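Local atomic coordinates of 3-oxosteroid 1-dehydrogenase (Sterolibacterium denitrificans, PDB entry 7P18), a protein that probably catalyses the FAD-dependent 1,2-dehydrogenation of 3-oxosteroids to 3-oxo-Delta(1)-steroids, passing the electrons to an acceptor. Residues A[148-153]-A[296-301]; A[272-277]-A[496-501]; A[290-295]-A[490-495]. All blocks are in the same frame, centred on the assembly; numbering follows the deposited sequence.

Overall arrangement
Residues 272-301 run along the FAD and give one segment to each of the three contacts. Contacts 1 and 2 both touch the cofactor, and their centres lie about 13 Å apart. Asn299 of contact 1 binds a diphosphate oxygen, and its ND2 also bonds OE2 of Glu274 in contact 2 at 3.0 Å. Contacts 2 and 3 share strand 486-502, with centres about 12 Å apart. Arg275 joins them, its NH2 2.9 Å from O of Thr295. Contact 3 meets contact 1 where Tyr153 OH lies 3.0 Å from Ala294 O. The bound androstadienedione is near: about 8 Å from the side chain of Tyr153 and 9 Å from that of Ala294.

Contact 1. Residues A[148-153]-A[296-301]; sequences NLRMAY and PPHNTG. With FAD (flavin-adenine dinucleotide), chain C.
Arg150 lies against the ring of Pro296, and this is the tight half of the contact. Its CD comes within 3.6 Å of Pro296 CG. Further along, Pro296 CB sits over one face of the guanidinium, 3.9 Å from NH1. The chain leaves with CG anti to the backbone N (chi1 -175°) and bends at chi3, which carries the guanidinium past the proline toward His298. Tyr153 reaches the same proline with its hydroxyl, OH to Pro296 CD being 3.8 Å, while that hydroxyl is hydrogen-bonded to Ala294 O.

Residues 296-301 form the loop before helix 302-309 in the FAD-binding fold. Asn299 ND2 gives an almost straight bond to FAD O2A at 3.0 Å, one of the contacts that hold the diphosphate. His298 packs its CB 3.6 Å from the ribose hydroxyl O2B.

The other half is looser and wet. Arg150 NH2 approaches the edge of the His298 ring, with the two planes 65° apart. A water near both planes bridges them, 2.8 Å from Arg150 NH2 and 3.0 Å from His298 NE2. NH2 also bonds Ser39 OG. Replacing Arg150 with alanine would probably uncover the Pro296 ring on this side and leave the bridging water and Ser39 without their charged mate. Helix 44-47 touches both Arg150 and Pro296.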
loop_
_atom_site.group_PDB
_atom_site.type_symbol
_atom_site.label_atom_id
_atom_site.label_comp_id
_atom_site.label_asym_id
_atom_site.label_seq_id
_atom_site.Cartn_x
_atom_site.Cartn_y
_atom_site.Cartn_z
ATOM N N ASN A 148 12.106 -2.706 -17.790
ATOM C CA ASN A 148 12.436 -1.760 -16.690
ATOM C C ASN A 148 11.279 -1.573 -15.694
ATOM O O ASN A 148 11.458 -0.778 -14.741
ATOM C CB ASN A 148 12.892 -0.433 -17.292
ATOM C CG ASN A 148 14.145 -0.593 -18.128
ATOM O OD1 ASN A 148 15.080 -1.291 -17.717
ATOM N ND2 ASN A 148 14.170 0.085 -19.271
ATOM N N LEU A 149 10.169 -2.299 -15.847
ATOM C CA LEU A 149 9.051 -2.299 -14.861
ATOM C C LEU A 149 9.507 -3.010 -13.583
ATOM O O LEU A 149 10.042 -4.163 -13.673
ATOM C CB LEU A 149 7.827 -2.983 -15.475
ATOM C CG LEU A 149 6.626 -3.240 -14.553
ATOM C CD1 LEU A 149 6.024 -1.947 -14.022
ATOM C CD2 LEU A 149 5.560 -4.027 -15.288
ATOM N N ARG A 150 9.303 -2.380 -12.428
ATOM C CA ARG A 150 9.446 -3.077 -11.119
ATOM C C ARG A 150 8.380 -4.162 -11.057
ATOM O O ARG A 150 7.183 -3.812 -11.178
ATOM C CB ARG A 150 9.344 -2.123 -9.925
ATOM C CG ARG A 150 9.612 -2.811 -8.591
ATOM C CD ARG A 150 9.891 -1.824 -7.472
ATOM N NE ARG A 150 11.070 -1.012 -7.763
ATOM C CZ ARG A 150 12.330 -1.421 -7.549
ATOM N NH1 ARG A 150 12.552 -2.636 -7.063
ATOM N NH2 ARG A 150 13.356 -0.647 -7.861
ATOM N N MET A 151 8.755 -5.442 -10.946
ATOM C CA MET A 151 7.793 -6.543 -11.198
ATOM C C MET A 151 7.032 -6.881 -9.923
ATOM O O MET A 151 7.585 -6.770 -8.804
ATOM C CB MET A 151 8.478 -7.787 -11.767
ATOM C CG MET A 151 9.118 -7.534 -13.113
ATOM S SD MET A 151 8.014 -7.067 -14.467
ATOM C CE MET A 151 6.865 -8.429 -14.442
ATOM N N ALA A 152 5.783 -7.275 -10.101
ATOM C CA ALA A 152 4.864 -7.710 -9.034
ATOM C C ALA A 152 5.538 -8.818 -8.218
ATOM O O ALA A 152 6.203 -9.702 -8.805
ATOM C CB ALA A 152 3.545 -8.166 -9.624
ATOM N N TYR A 153 5.360 -8.770 -6.905
ATOM C CA TYR A 153 5.697 -9.874 -5.972
ATOM C C TYR A 153 4.891 -11.123 -6.379
ATOM O O TYR A 153 3.692 -11.016 -6.708
ATOM C CB TYR A 153 5.433 -9.437 -4.536
ATOM C CG TYR A 153 6.212 -8.246 -4.017
ATOM C CD1 TYR A 153 7.537 -7.998 -4.365
ATOM C CD2 TYR A 153 5.626 -7.391 -3.093
ATOM C CE1 TYR A 153 8.247 -6.930 -3.826
ATOM C CE2 TYR A 153 6.325 -6.327 -2.546
ATOM C CZ TYR A 153 7.641 -6.090 -2.913
ATOM O OH TYR A 153 8.306 -5.035 -2.326
ATOM N N PRO A 296 9.931 -1.945 -1.628
ATOM C CA PRO A 296 11.220 -2.068 -2.297
ATOM C C PRO A 296 12.339 -1.341 -1.542
ATOM O O PRO A 296 12.136 -0.749 -0.486
ATOM C CB PRO A 296 10.974 -1.476 -3.692
ATOM C CG PRO A 296 9.468 -1.558 -3.869
ATOM C CD PRO A 296 8.917 -1.329 -2.486
ATOM N N PRO A 297 13.597 -1.410 -2.041
ATOM C CA PRO A 297 14.745 -0.990 -1.233
ATOM C C PRO A 297 14.992 0.520 -1.023
ATOM O O PRO A 297 15.750 0.849 -0.145
ATOM C CB PRO A 297 15.928 -1.593 -2.023
ATOM C CG PRO A 297 15.326 -2.671 -2.875
ATOM C CD PRO A 297 13.976 -2.123 -3.277
ATOM N N HIS A 298 14.562 1.364 -1.968
ATOM C CA HIS A 298 15.120 2.749 -2.065
ATOM C C HIS A 298 14.521 3.897 -1.236
ATOM O O HIS A 298 15.277 4.861 -1.004
ATOM C CB HIS A 298 15.220 3.160 -3.542
ATOM C CG HIS A 298 15.663 2.056 -4.444
ATOM N ND1 HIS A 298 16.973 1.620 -4.487
ATOM C CD2 HIS A 298 14.983 1.301 -5.333
ATOM C CE1 HIS A 298 17.081 0.642 -5.364
ATOM N NE2 HIS A 298 15.872 0.428 -5.896
ATOM N N ASN A 299 13.264 3.853 -0.804
ATOM C CA ASN A 299 12.720 5.080 -0.151
ATOM C C ASN A 299 13.468 5.331 1.157
ATOM O O ASN A 299 13.105 4.756 2.195
ATOM C CB ASN A 299 11.195 5.016 0.014
ATOM C CG ASN A 299 10.484 4.798 -1.294
ATOM O OD1 ASN A 299 11.079 4.962 -2.384
ATOM N ND2 ASN A 299 9.216 4.432 -1.201
ATOM N N THR A 300 14.470 6.223 1.108
ATOM C CA THR A 300 15.428 6.494 2.209
ATOM C C THR A 300 15.332 7.972 2.622
ATOM O O THR A 300 16.271 8.465 3.234
ATOM C CB THR A 300 16.844 6.072 1.771
ATOM O OG1 THR A 300 17.229 6.636 0.511
ATOM C CG2 THR A 300 16.953 4.568 1.611
ATOM N N GLY A 301 14.240 8.683 2.281
ATOM C CA GLY A 301 13.994 10.020 2.860
ATOM C C GLY A 301 14.903 11.087 2.234
ATOM O O GLY A 301 15.069 12.150 2.854
HETATM P PA FAD C . 6.710 4.873 -4.452
HETATM O O1A FAD C . 5.597 4.200 -5.171
HETATM O O2A FAD C . 7.550 3.918 -3.646
HETATM O O5B FAD C . 7.588 5.620 -5.538
HETATM C C5B FAD C . 8.739 6.388 -5.097
HETATM C C4B FAD C . 9.810 6.260 -6.138
HETATM O O4B FAD C . 10.820 7.276 -5.897
HETATM C C3B FAD C . 10.554 4.909 -6.170
HETATM O O3B FAD C . 10.596 4.376 -7.489
HETATM C C2B FAD C . 11.944 5.256 -5.629
HETATM O O2B FAD C . 12.949 4.347 -6.056
HETATM C C1B FAD C . 12.094 6.712 -6.069
HETATM N N9A FAD C . 13.084 7.483 -5.316
HETATM C C8A FAD C . 13.435 7.381 -4.000
HETATM N N7A FAD C . 14.452 8.176 -3.678
HETATM C C5A FAD C . 14.740 8.864 -4.849
HETATM C C6A FAD C . 15.696 9.853 -5.167
HETATM N N6A FAD C . 16.629 10.301 -4.318
HETATM N N1A FAD C . 15.706 10.319 -6.434
HETATM C C2A FAD C . 14.807 9.840 -7.298
HETATM N N3A FAD C . 13.911 8.860 -7.137
HETATM C C4A FAD C . 13.913 8.434 -5.861
HETATM N N1 FAD C . -1.674 1.632 -1.126
HETATM C C2 FAD C . -2.886 1.893 -1.667
HETATM O O2 FAD C . -3.416 3.012 -1.536
HETATM N N3 FAD C . -3.545 0.979 -2.386
HETATM C C4 FAD C . -3.185 -0.353 -2.394
HETATM O O4 FAD C . -3.769 -1.112 -3.160
HETATM C C4X FAD C . -1.934 -0.695 -1.812
HETATM N N5 FAD C . -1.531 -1.955 -1.832
HETATM C C5X FAD C . -0.281 -2.231 -1.328
HETATM C C6 FAD C . 0.217 -3.552 -1.422
HETATM C C7 FAD C . 1.519 -3.864 -1.057
HETATM C C7M FAD C . 2.042 -5.279 -1.196
HETATM C C8 FAD C . 2.375 -2.831 -0.637
HETATM C C8M FAD C . 3.814 -3.136 -0.258
HETATM C C9 FAD C . 1.877 -1.555 -0.461
HETATM C C9A FAD C . 0.568 -1.209 -0.848
HETATM N N10 FAD C . 0.041 0.084 -0.701
HETATM C C10 FAD C . -1.216 0.393 -1.205
HETATM C "C1'" FAD C . 0.892 1.195 -0.262
HETATM C "C2'" FAD C . 1.442 1.945 -1.495
HETATM O "O2'" FAD C . 2.101 1.077 -2.417
HETATM C "C3'" FAD C . 2.391 3.096 -1.120
HETATM O "O3'" FAD C . 1.938 3.799 0.039
HETATM C "C4'" FAD C . 2.591 4.031 -2.295
HETATM O "O4'" FAD C . 3.013 3.252 -3.405
HETATM C "C5'" FAD C . 3.582 5.146 -2.036
HETATM O "O5'" FAD C . 3.719 5.856 -3.282
HETATM P P FAD C . 4.869 6.938 -3.462
HETATM O O1P FAD C . 4.677 7.385 -4.848
HETATM O O2P FAD C . 4.955 7.872 -2.341
HETATM O O3P FAD C . 6.232 6.031 -3.430
HETATM O O HOH W 1 15.811 -2.018 -7.609
#

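Contact 2. Residues A[272-277]-A[496-501]; sequences GFERNQ and IGTKGG. With FAD (flavin-adenine dinucleotide), chain C.
Thr498 stands over the Phe273 ring, the two side chains crossing at about a right angle. Its methyl CG2 makes a CH-pi contact, 3.6 Å from the ring centroid and 4° off the normal. Its hydroxyl is turned to the backbone instead. Phe273 N donates to Thr498 OG1 at 2.9 Å, with an angle of 161°. With OG1 between the backbone N and the carbonyl carbon (chi1 48°), the methyl can cover the ring while the oxygen accepts this bond. Gly272 CA lies only 3.1 Å from the same OG1, and a side chain there would collide with it.

Phe273 to Asn276 form a type I beta turn that leads from strand 265-268 into helix 277-283. Across the contact from it, strand 486-502 turns a corner at Ile496 and Gly497.

Glu274 points toward this corner. Its chain bends at the CB-CG bond, and OE1 receives Thr498 N at 3.3 Å. The donor comes from above the carboxylate plane. Gly497 CA packs beside the same oxygen, 3.3 Å away. The other oxygen, OE2, is bonded by Asn299, an FAD-binding residue. Ile496 faces away from the turn and presses its CD1 to FAD C1' at 3.4 Å.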
loop_
_atom_site.group_PDB
_atom_site.type_symbol
_atom_site.label_atom_id
_atom_site.label_comp_id
_atom_site.label_asym_id
_atom_site.label_seq_id
_atom_site.Cartn_x
_atom_site.Cartn_y
_atom_site.Cartn_z
ATOM N N GLY A 272 8.722 7.626 0.920
ATOM C CA GLY A 272 8.985 7.934 2.316
ATOM C C GLY A 272 10.424 7.640 2.734
ATOM O O GLY A 272 11.349 7.772 1.907
ATOM N N PHE A 273 10.582 7.223 3.978
ATOM C CA PHE A 273 11.931 6.979 4.572
ATOM C C PHE A 273 11.958 5.613 5.266
ATOM O O PHE A 273 12.866 5.406 6.090
ATOM C CB PHE A 273 12.282 8.144 5.510
ATOM C CG PHE A 273 11.424 8.341 6.726
ATOM C CD1 PHE A 273 11.696 7.702 7.914
ATOM C CD2 PHE A 273 10.373 9.243 6.713
ATOM C CE1 PHE A 273 10.949 7.938 9.042
ATOM C CE2 PHE A 273 9.623 9.467 7.849
ATOM C CZ PHE A 273 9.895 8.810 9.006
ATOM N N GLU A 274 11.051 4.690 4.913
ATOM C CA GLU A 274 10.908 3.366 5.596
ATOM C C GLU A 274 12.223 2.564 5.504
ATOM O O GLU A 274 12.439 1.745 6.402
ATOM C CB GLU A 274 9.733 2.523 5.077
ATOM C CG GLU A 274 9.759 2.207 3.595
ATOM C CD GLU A 274 9.235 3.254 2.615
ATOM O OE1 GLU A 274 8.897 4.380 3.086
ATOM O OE2 GLU A 274 9.194 2.953 1.403
ATOM N N ARG A 275 13.028 2.766 4.455
ATOM C CA ARG A 275 14.300 2.021 4.242
ATOM C C ARG A 275 15.514 2.734 4.860
ATOM O O ARG A 275 16.633 2.205 4.715
ATOM C CB ARG A 275 14.488 1.743 2.762
ATOM C CG ARG A 275 13.534 0.695 2.213
ATOM C CD ARG A 275 13.863 -0.724 2.643
ATOM N NE ARG A 275 12.797 -1.715 2.389
ATOM C CZ ARG A 275 12.758 -2.938 2.923
ATOM N NH1 ARG A 275 13.735 -3.335 3.728
ATOM N NH2 ARG A 275 11.737 -3.752 2.688
ATOM N N ASN A 276 15.315 3.811 5.621
ATOM C CA ASN A 276 16.422 4.561 6.274
ATOM C C ASN A 276 16.330 4.325 7.773
ATOM O O ASN A 276 15.485 4.938 8.465
ATOM C CB ASN A 276 16.407 6.039 5.847
ATOM C CG ASN A 276 17.538 6.849 6.455
ATOM O OD1 ASN A 276 17.967 6.562 7.562
ATOM N ND2 ASN A 276 17.943 7.921 5.795
ATOM N N GLN A 277 17.161 3.401 8.296
ATOM C CA GLN A 277 17.067 2.987 9.718
ATOM C C GLN A 277 17.348 4.192 10.620
ATOM O O GLN A 277 16.733 4.308 11.694
ATOM C CB GLN A 277 18.018 1.804 9.993
ATOM C CG GLN A 277 17.970 1.345 11.427
ATOM C CD GLN A 277 16.704 0.597 11.705
ATOM O OE1 GLN A 277 16.158 -0.036 10.811
ATOM N NE2 GLN A 277 16.300 0.611 12.952
ATOM N N ILE A 496 4.121 -0.497 4.701
ATOM C CA ILE A 496 4.090 -0.295 3.248
ATOM C C ILE A 496 4.577 1.120 2.923
ATOM O O ILE A 496 4.296 1.604 1.819
ATOM C CB ILE A 496 2.665 -0.619 2.730
ATOM C CG1 ILE A 496 1.581 0.308 3.292
ATOM C CG2 ILE A 496 2.359 -2.075 3.054
ATOM C CD1 ILE A 496 0.155 -0.035 2.820
ATOM N N GLY A 497 5.386 1.701 3.795
ATOM C CA GLY A 497 5.891 3.083 3.641
ATOM C C GLY A 497 5.681 3.868 4.917
ATOM O O GLY A 497 4.859 3.467 5.729
ATOM N N THR A 498 6.393 4.994 5.074
ATOM C CA THR A 498 6.116 5.978 6.123
ATOM C C THR A 498 4.916 6.852 5.702
ATOM O O THR A 498 4.619 6.971 4.494
ATOM C CB THR A 498 7.409 6.740 6.444
ATOM O OG1 THR A 498 7.937 7.125 5.174
ATOM C CG2 THR A 498 8.368 5.834 7.187
ATOM N N LYS A 499 4.237 7.422 6.676
ATOM C CA LYS A 499 2.941 8.135 6.529
ATOM C C LYS A 499 3.110 9.650 6.684
ATOM O O LYS A 499 2.259 10.418 6.168
ATOM C CB LYS A 499 1.994 7.617 7.616
ATOM C CG LYS A 499 0.514 7.910 7.443
ATOM C CD LYS A 499 -0.328 7.492 8.648
ATOM C CE LYS A 499 -1.764 7.130 8.321
ATOM N NZ LYS A 499 -2.462 8.186 7.533
ATOM N N GLY A 500 4.132 10.086 7.407
ATOM C CA GLY A 500 4.424 11.502 7.655
ATOM C C GLY A 500 5.363 12.013 6.604
ATOM O O GLY A 500 5.881 11.220 5.866
ATOM N N GLY A 501 5.571 13.323 6.543
ATOM C CA GLY A 501 6.457 13.908 5.541
ATOM C C GLY A 501 6.276 15.397 5.462
ATOM O O GLY A 501 5.761 15.997 6.421
HETATM P PA FAD C . 6.710 4.873 -4.452
HETATM O O1A FAD C . 5.597 4.200 -5.171
HETATM O O2A FAD C . 7.550 3.918 -3.646
HETATM O O5B FAD C . 7.588 5.620 -5.538
HETATM C C5B FAD C . 8.739 6.388 -5.097
HETATM C C4B FAD C . 9.810 6.260 -6.138
HETATM O O4B FAD C . 10.820 7.276 -5.897
HETATM C C3B FAD C . 10.554 4.909 -6.170
HETATM O O3B FAD C . 10.596 4.376 -7.489
HETATM C C2B FAD C . 11.944 5.256 -5.629
HETATM O O2B FAD C . 12.949 4.347 -6.056
HETATM C C1B FAD C . 12.094 6.712 -6.069
HETATM N N9A FAD C . 13.084 7.483 -5.316
HETATM C C8A FAD C . 13.435 7.381 -4.000
HETATM N N7A FAD C . 14.452 8.176 -3.678
HETATM C C5A FAD C . 14.740 8.864 -4.849
HETATM C C6A FAD C . 15.696 9.853 -5.167
HETATM N N6A FAD C . 16.629 10.301 -4.318
HETATM N N1A FAD C . 15.706 10.319 -6.434
HETATM C C2A FAD C . 14.807 9.840 -7.298
HETATM N N3A FAD C . 13.911 8.860 -7.137
HETATM C C4A FAD C . 13.913 8.434 -5.861
HETATM N N1 FAD C . -1.674 1.632 -1.126
HETATM C C2 FAD C . -2.886 1.893 -1.667
HETATM O O2 FAD C . -3.416 3.012 -1.536
HETATM N N3 FAD C . -3.545 0.979 -2.386
HETATM C C4 FAD C . -3.185 -0.353 -2.394
HETATM O O4 FAD C . -3.769 -1.112 -3.160
HETATM C C4X FAD C . -1.934 -0.695 -1.812
HETATM N N5 FAD C . -1.531 -1.955 -1.832
HETATM C C5X FAD C . -0.281 -2.231 -1.328
HETATM C C6 FAD C . 0.217 -3.552 -1.422
HETATM C C7 FAD C . 1.519 -3.864 -1.057
HETATM C C7M FAD C . 2.042 -5.279 -1.196
HETATM C C8 FAD C . 2.375 -2.831 -0.637
HETATM C C8M FAD C . 3.814 -3.136 -0.258
HETATM C C9 FAD C . 1.877 -1.555 -0.461
HETATM C C9A FAD C . 0.568 -1.209 -0.848
HETATM N N10 FAD C . 0.041 0.084 -0.701
HETATM C C10 FAD C . -1.216 0.393 -1.205
HETATM C "C1'" FAD C . 0.892 1.195 -0.262
HETATM C "C2'" FAD C . 1.442 1.945 -1.495
HETATM O "O2'" FAD C . 2.101 1.077 -2.417
HETATM C "C3'" FAD C . 2.391 3.096 -1.120
HETATM O "O3'" FAD C . 1.938 3.799 0.039
HETATM C "C4'" FAD C . 2.591 4.031 -2.295
HETATM O "O4'" FAD C . 3.013 3.252 -3.405
HETATM C "C5'" FAD C . 3.582 5.146 -2.036
HETATM O "O5'" FAD C . 3.719 5.856 -3.282
HETATM P P FAD C . 4.869 6.938 -3.462
HETATM O O1P FAD C . 4.677 7.385 -4.848
HETATM O O2P FAD C . 4.955 7.872 -2.341
HETATM O O3P FAD C . 6.232 6.031 -3.430
#

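Contact 3. Residues A[290-295]-A[490-495]; sequences AAWSAT and RVDAGD
An ST turn at Ser293 packs against residues 490-495 of strand 486-502, part of the antiparallel sheet. Ser293 OG accepts from Thr295 N within the turn and donates to Asp495 OD1 at 2.6 Å. The hydroxyl meets that oxygen on its syn side, 30° out of the carboxylate plane. OD1 also takes Gly497 N, and OD2 forms a salt bridge with Arg280, so both carboxylate oxygens of this buried aspartate have partners. One residue on, Ala294 N bonds Asp495 O at 2.9 Å.

At the other end, Trp292 lies flat on the side chain of Asp492. The indole and carboxylate planes are 7° apart, with CG of Asp492 3.6 Å from Trp292 CD1. Asp492 CB adds a CH-pi contact to the five-membered ring. Gln334 holds OD2 of this aspartate. The indole edge meets the backbone, CE3 of Trp292 lying 3.5 Å from Ala493 O. Between the two ends, Gly494 CA passes 3.2 Å from Trp292 O, too close for a side chain on that glycine.

Strand 320-326 pairs with strand 486-502 here, and helix 363-377 packs on Val491 and Ala493.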
loop_
_atom_site.group_PDB
_atom_site.type_symbol
_atom_site.label_atom_id
_atom_site.label_comp_id
_atom_site.label_asym_id
_atom_site.label_seq_id
_atom_site.Cartn_x
_atom_site.Cartn_y
_atom_site.Cartn_z
ATOM N N ALA A 290 13.887 -1.462 9.560
ATOM C CA ALA A 290 13.639 -1.367 8.119
ATOM C C ALA A 290 13.407 -2.771 7.531
ATOM O O ALA A 290 12.652 -2.869 6.566
ATOM C CB ALA A 290 14.771 -0.650 7.435
ATOM N N ALA A 291 14.035 -3.827 8.082
ATOM C CA ALA A 291 13.914 -5.200 7.542
ATOM C C ALA A 291 12.447 -5.648 7.577
ATOM O O ALA A 291 12.102 -6.547 6.835
ATOM C CB ALA A 291 14.766 -6.167 8.368
ATOM N N TRP A 292 11.627 -5.073 8.459
ATOM C CA TRP A 292 10.217 -5.513 8.617
ATOM C C TRP A 292 9.336 -4.923 7.504
ATOM O O TRP A 292 8.164 -5.360 7.390
ATOM C CB TRP A 292 9.688 -5.134 9.978
ATOM C CG TRP A 292 10.456 -5.709 11.117
ATOM C CD1 TRP A 292 11.316 -6.767 11.086
ATOM C CD2 TRP A 292 10.461 -5.205 12.449
ATOM N NE1 TRP A 292 11.841 -6.958 12.323
ATOM C CE2 TRP A 292 11.368 -6.017 13.175
ATOM C CE3 TRP A 292 9.848 -4.127 13.106
ATOM C CZ2 TRP A 292 11.602 -5.817 14.520
ATOM C CZ3 TRP A 292 10.067 -3.958 14.449
ATOM C CH2 TRP A 292 10.937 -4.778 15.142
ATOM N N SER A 293 9.860 -3.996 6.709
ATOM C CA SER A 293 9.081 -3.310 5.661
ATOM C C SER A 293 8.735 -4.287 4.541
ATOM O O SER A 293 9.531 -5.194 4.277
ATOM C CB SER A 293 9.811 -2.089 5.145
ATOM O OG SER A 293 8.964 -1.326 4.264
ATOM N N ALA A 294 7.600 -4.033 3.866
ATOM C CA ALA A 294 7.106 -4.756 2.679
ATOM C C ALA A 294 7.487 -4.015 1.396
ATOM O O ALA A 294 7.148 -4.482 0.341
ATOM C CB ALA A 294 5.606 -4.907 2.791
ATOM N N THR A 295 8.207 -2.900 1.487
ATOM C CA THR A 295 8.489 -2.014 0.343
ATOM C C THR A 295 9.727 -2.473 -0.410
ATOM O O THR A 295 10.550 -3.248 0.120
ATOM C CB THR A 295 8.725 -0.576 0.804
ATOM O OG1 THR A 295 9.840 -0.575 1.719
ATOM C CG2 THR A 295 7.495 -0.002 1.486
ATOM N N ARG A 490 5.405 -15.595 12.856
ATOM C CA ARG A 490 5.923 -14.389 13.528
ATOM C C ARG A 490 5.441 -13.161 12.752
ATOM O O ARG A 490 5.873 -12.969 11.607
ATOM C CB ARG A 490 7.451 -14.439 13.586
ATOM C CG ARG A 490 8.065 -13.196 14.227
ATOM C CD ARG A 490 9.587 -13.137 14.062
ATOM N NE ARG A 490 10.019 -13.625 12.767
ATOM C CZ ARG A 490 10.983 -14.528 12.552
ATOM N NH1 ARG A 490 11.794 -14.896 13.534
ATOM N NH2 ARG A 490 11.162 -14.992 11.324
ATOM N N VAL A 491 4.615 -12.362 13.391
ATOM C CA VAL A 491 4.062 -11.122 12.793
ATOM C C VAL A 491 4.904 -9.921 13.275
ATOM O O VAL A 491 4.805 -9.495 14.450
ATOM C CB VAL A 491 2.567 -11.009 13.122
ATOM C CG1 VAL A 491 2.047 -9.738 12.576
ATOM C CG2 VAL A 491 1.773 -12.156 12.499
ATOM N N ASP A 492 5.679 -9.378 12.365
ATOM C CA ASP A 492 6.503 -8.179 12.646
ATOM C C ASP A 492 5.654 -6.915 12.477
ATOM O O ASP A 492 4.656 -6.941 11.698
ATOM C CB ASP A 492 7.717 -8.162 11.721
ATOM C CG ASP A 492 8.816 -9.117 12.172
ATOM O OD1 ASP A 492 9.100 -9.108 13.361
ATOM O OD2 ASP A 492 9.343 -9.859 11.301
ATOM N N ALA A 493 6.019 -5.834 13.153
ATOM C CA ALA A 493 5.362 -4.510 12.923
ATOM C C ALA A 493 5.927 -3.934 11.639
ATOM O O ALA A 493 6.842 -3.077 11.731
ATOM C CB ALA A 493 5.606 -3.589 14.107
ATOM N N GLY A 494 5.481 -4.460 10.498
ATOM C CA GLY A 494 5.886 -4.033 9.159
ATOM C C GLY A 494 5.202 -2.739 8.720
ATOM O O GLY A 494 4.488 -2.126 9.514
ATOM N N ASP A 495 5.465 -2.351 7.487
ATOM C CA ASP A 495 4.932 -1.127 6.871
ATOM C C ASP A 495 4.927 -1.308 5.359
ATOM O O ASP A 495 5.645 -2.153 4.824
ATOM C CB ASP A 495 5.760 0.100 7.290
ATOM C CG ASP A 495 7.160 0.066 6.712
ATOM O OD1 ASP A 495 7.296 0.233 5.480
ATOM O OD2 ASP A 495 8.078 -0.284 7.501
#